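Local coordinates for protein GH62 hydrolase (Scytalidium thermophilum, PDB 4PVA) that probably removes arabinofuranosyl side groups from arabinoxylan, acting as a family 62 alpha-L-arabinofuranosidase of a thermophilic fungus, at residues A[87-95]-A[133-141]. Residues are numbered along the deposited sequence; the frame is centred on the assembly and turned at random.
Sequences FYYLDQAPL and DPSKWTAPE
Tyr-88 crosses Pro-134 at a slant and ends on Ser-135, and its side chain can be followed outward atom by atom. Tyr-88 CB starts beside the CB-CG edge of the proline, 3.9 Å from Pro-134 CG. Next comes Tyr-88 CG, 3.7 Å from that same Pro-134 CG, with Pro-134 CB over one face of the tyrosine ring, displaced from the ring centre: a CH-pi contact, 4.0 Å from Pro-134 CB to the centroid of the Tyr-88 ring and 25° off the normal. CD1 meets Pro-134 CB and CD2 meets Pro-134 CG. Further out, CE1 passes the carbonyl of Pro-134, CE2 approaches Ser-135 CB and CZ reaches Ser-135 CA. The hydroxyl ends against the carbon side of the serine, Tyr-88 OH to Ser-135 CB 3.2 Å, a touch and not a hydrogen bond. With CG anti to the backbone N (chi1 -173°), the ring runs along the 3-10 segment 134-136.

Further along the chain, Leu-90 sends CD2 obliquely to the indole, 3.7 Å from Trp-137 CD1, while Ala-93 CB rests near the carbonyl oxygens of Pro-134 and Ser-135. Pro-94 then brings CD close to the carbonyl oxygens of Ser-135 and Trp-137. One hydrogen bond joins the backbones, Leu-95 N to Trp-137 O at 3.0 Å; it is bent, 138° at the hydrogen. Beside it, Leu-95 CA makes a CA-H...O contact with Thr-138 O, 3.3 Å away.

The contact joins two neighbouring four-stranded blades of the five-bladed beta-propeller known for this family: strand 88-89 is the outer strand of one, and 133-141 leads into the outer strand 141-142 of the next. Trp-137 also meets Phe-60 and Trp-114 from these two blades. Pro-94 N lies near Trp-137 O but has no hydrogen to give, so the single cross-segment bond falls to Leu-95 N, and the junction probably rests largely on close apolar contact and on carbonyl oxygens facing C-H groups.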
loop_
_atom_site.group_PDB
_atom_site.type_symbol
_atom_site.label_atom_id
_atom_site.label_comp_id
_atom_site.label_asym_id
_atom_site.label_seq_id
_atom_site.Cartn_x
_atom_site.Cartn_y
_atom_site.Cartn_z
ATOM N N PHE A 87 -4.747 11.467 -16.282
ATOM C CA PHE A 87 -4.053 11.586 -15.017
ATOM C C PHE A 87 -4.131 13.018 -14.521
ATOM O O PHE A 87 -3.942 13.963 -15.303
ATOM C CB PHE A 87 -2.569 11.239 -15.164
ATOM C CG PHE A 87 -2.262 9.775 -15.336
ATOM C CD1 PHE A 87 -3.219 8.764 -15.182
ATOM C CD2 PHE A 87 -0.962 9.406 -15.629
ATOM C CE1 PHE A 87 -2.875 7.421 -15.329
ATOM C CE2 PHE A 87 -0.617 8.071 -15.797
ATOM C CZ PHE A 87 -1.568 7.083 -15.641
ATOM N N TYR A 88 -4.437 13.193 -13.248
ATOM C CA TYR A 88 -4.140 14.449 -12.580
ATOM C C TYR A 88 -2.792 14.309 -11.900
ATOM O O TYR A 88 -2.654 13.543 -10.930
ATOM C CB TYR A 88 -5.217 14.846 -11.579
ATOM C CG TYR A 88 -4.989 16.236 -11.026
ATOM C CD1 TYR A 88 -4.098 16.464 -9.986
ATOM C CD2 TYR A 88 -5.634 17.348 -11.596
ATOM C CE1 TYR A 88 -3.878 17.739 -9.500
ATOM C CE2 TYR A 88 -5.405 18.620 -11.111
ATOM C CZ TYR A 88 -4.527 18.813 -10.077
ATOM O OH TYR A 88 -4.281 20.075 -9.575
ATOM N N TYR A 89 -1.774 15.009 -12.383
ATOM C CA TYR A 89 -0.448 15.011 -11.787
ATOM C C TYR A 89 -0.475 15.874 -10.536
ATOM O O TYR A 89 -0.707 17.088 -10.584
ATOM C CB TYR A 89 0.574 15.478 -12.800
ATOM C CG TYR A 89 0.778 14.504 -13.938
ATOM C CD1 TYR A 89 1.603 13.409 -13.789
ATOM C CD2 TYR A 89 0.159 14.675 -15.163
ATOM C CE1 TYR A 89 1.821 12.524 -14.802
ATOM C CE2 TYR A 89 0.372 13.790 -16.203
ATOM C CZ TYR A 89 1.220 12.714 -16.016
ATOM O OH TYR A 89 1.435 11.825 -17.032
ATOM N N LEU A 90 -0.276 15.233 -9.387
ATOM C CA LEU A 90 -0.547 15.878 -8.124
ATOM C C LEU A 90 0.439 16.990 -7.754
ATOM O O LEU A 90 0.161 17.763 -6.849
ATOM C CB LEU A 90 -0.615 14.813 -7.028
ATOM C CG LEU A 90 -1.920 14.010 -7.102
ATOM C CD1 LEU A 90 -1.823 12.721 -6.310
ATOM C CD2 LEU A 90 -3.095 14.783 -6.558
ATOM N N ASP A 91 1.552 17.083 -8.477
ATOM C CA ASP A 91 2.434 18.258 -8.348
ATOM C C ASP A 91 1.781 19.575 -8.763
ATOM O O ASP A 91 2.345 20.631 -8.441
ATOM C CB ASP A 91 3.797 18.048 -9.019
ATOM C CG ASP A 91 3.695 17.716 -10.490
ATOM O OD1 ASP A 91 2.759 18.152 -11.171
ATOM O OD2 ASP A 91 4.580 16.983 -10.959
ATOM N N GLN A 92 0.605 19.492 -9.383
ATOM C CA GLN A 92 -0.216 20.672 -9.729
ATOM C C GLN A 92 -1.077 21.131 -8.572
ATOM O O GLN A 92 -1.596 22.246 -8.597
ATOM C CB GLN A 92 -1.129 20.360 -10.929
ATOM C CG GLN A 92 -0.350 19.960 -12.152
ATOM C CD GLN A 92 0.611 21.020 -12.520
ATOM O OE1 GLN A 92 0.189 22.122 -12.927
ATOM N NE2 GLN A 92 1.908 20.761 -12.336
ATOM N N ALA A 93 -1.277 20.258 -7.577
ATOM C CA ALA A 93 -1.957 20.619 -6.336
ATOM C C ALA A 93 -0.919 21.213 -5.375
ATOM O O ALA A 93 0.288 21.158 -5.629
ATOM C CB ALA A 93 -2.601 19.372 -5.702
ATOM N N PRO A 94 -1.368 21.768 -4.241
ATOM C CA PRO A 94 -0.423 22.225 -3.213
ATOM C C PRO A 94 0.534 21.113 -2.778
ATOM O O PRO A 94 1.679 21.391 -2.435
ATOM C CB PRO A 94 -1.332 22.699 -2.071
ATOM C CG PRO A 94 -2.555 23.179 -2.816
ATOM C CD PRO A 94 -2.741 22.200 -3.936
ATOM N N LEU A 95 0.083 19.847 -2.853
ATOM C CA LEU A 95 0.940 18.670 -2.636
ATOM C C LEU A 95 2.303 18.863 -3.312
ATOM O O LEU A 95 3.379 18.660 -2.708
ATOM C CB LEU A 95 0.200 17.429 -3.101
ATOM C CG LEU A 95 0.852 16.109 -2.692
ATOM C CD1 LEU A 95 -0.216 15.020 -2.621
ATOM C CD2 LEU A 95 1.898 15.766 -3.743
ATOM N N ASP A 133 -11.828 16.005 -6.113
ATOM C CA ASP A 133 -11.193 17.290 -6.390
ATOM C C ASP A 133 -9.682 17.224 -6.162
ATOM O O ASP A 133 -9.178 17.710 -5.153
ATOM C CB ASP A 133 -11.772 18.368 -5.468
ATOM C CG ASP A 133 -13.286 18.506 -5.580
ATOM O OD1 ASP A 133 -13.878 18.077 -6.607
ATOM O OD2 ASP A 133 -13.880 19.060 -4.619
ATOM N N PRO A 134 -8.942 16.624 -7.097
ATOM C CA PRO A 134 -7.520 16.361 -6.862
ATOM C C PRO A 134 -6.649 17.605 -6.744
ATOM O O PRO A 134 -5.562 17.549 -6.212
ATOM C CB PRO A 134 -7.115 15.512 -8.072
ATOM C CG PRO A 134 -8.131 15.837 -9.122
ATOM C CD PRO A 134 -9.400 16.010 -8.357
ATOM N N SER A 135 -7.116 18.754 -7.228
ATOM C CA SER A 135 -6.335 19.980 -7.181
ATOM C C SER A 135 -6.227 20.521 -5.759
ATOM O O SER A 135 -5.439 21.428 -5.529
ATOM C CB SER A 135 -6.959 21.054 -8.114
ATOM O OG SER A 135 -8.179 21.505 -7.549
ATOM N N LYS A 136 -7.008 19.986 -4.809
ATOM C CA LYS A 136 -7.061 20.507 -3.441
ATOM C C LYS A 136 -6.192 19.782 -2.415
ATOM O O LYS A 136 -6.185 20.180 -1.263
ATOM C CB LYS A 136 -8.504 20.562 -2.937
ATOM C CG LYS A 136 -9.430 21.385 -3.831
ATOM C CD LYS A 136 -8.870 22.778 -4.134
ATOM C CE LYS A 136 -9.725 23.564 -5.129
ATOM N NZ LYS A 136 -8.875 24.355 -6.076
ATOM N N TRP A 137 -5.469 18.738 -2.818
ATOM C CA TRP A 137 -4.631 18.025 -1.866
ATOM C C TRP A 137 -3.564 18.954 -1.276
ATOM O O TRP A 137 -2.829 19.633 -2.004
ATOM C CB TRP A 137 -3.995 16.808 -2.540
ATOM C CG TRP A 137 -4.956 15.669 -2.710
ATOM C CD1 TRP A 137 -5.598 15.302 -3.860
ATOM C CD2 TRP A 137 -5.406 14.768 -1.692
ATOM N NE1 TRP A 137 -6.411 14.234 -3.615
ATOM C CE2 TRP A 137 -6.316 13.891 -2.297
ATOM C CE3 TRP A 137 -5.146 14.632 -0.328
ATOM C CZ2 TRP A 137 -6.954 12.891 -1.583
ATOM C CZ3 TRP A 137 -5.786 13.629 0.380
ATOM C CH2 TRP A 137 -6.663 12.762 -0.261
ATOM N N THR A 138 -3.463 18.949 0.046
ATOM C CA THR A 138 -2.562 19.879 0.747
ATOM C C THR A 138 -1.072 19.582 0.551
ATOM O O THR A 138 -0.707 18.451 0.249
ATOM C CB THR A 138 -2.844 19.881 2.254
ATOM O OG1 THR A 138 -2.773 18.547 2.758
ATOM C CG2 THR A 138 -4.245 20.375 2.529
ATOM N N ALA A 139 -0.221 20.582 0.769
ATOM C CA ALA A 139 1.210 20.383 0.862
ATOM C C ALA A 139 1.506 19.397 2.016
ATOM O O ALA A 139 0.794 19.397 3.009
ATOM C CB ALA A 139 1.886 21.726 1.119
ATOM N N PRO A 140 2.579 18.601 1.891
ATOM C CA PRO A 140 2.787 17.589 2.943
ATOM C C PRO A 140 3.032 18.124 4.340
ATOM O O PRO A 140 3.694 19.156 4.522
ATOM C CB PRO A 140 4.036 16.840 2.494
ATOM C CG PRO A 140 4.500 17.455 1.233
ATOM C CD PRO A 140 3.567 18.525 0.816
ATOM N N GLU A 141 2.512 17.411 5.323
ATOM C CA GLU A 141 2.906 17.560 6.725
ATOM C C GLU A 141 3.335 16.202 7.238
ATOM O O GLU A 141 2.854 15.186 6.764
ATOM C CB GLU A 141 1.751 18.096 7.551
ATOM C CG GLU A 141 1.587 19.597 7.418
ATOM C CD GLU A 141 2.696 20.324 8.155
ATOM O OE1 GLU A 141 2.611 20.388 9.382
ATOM O OE2 GLU A 141 3.667 20.768 7.526
#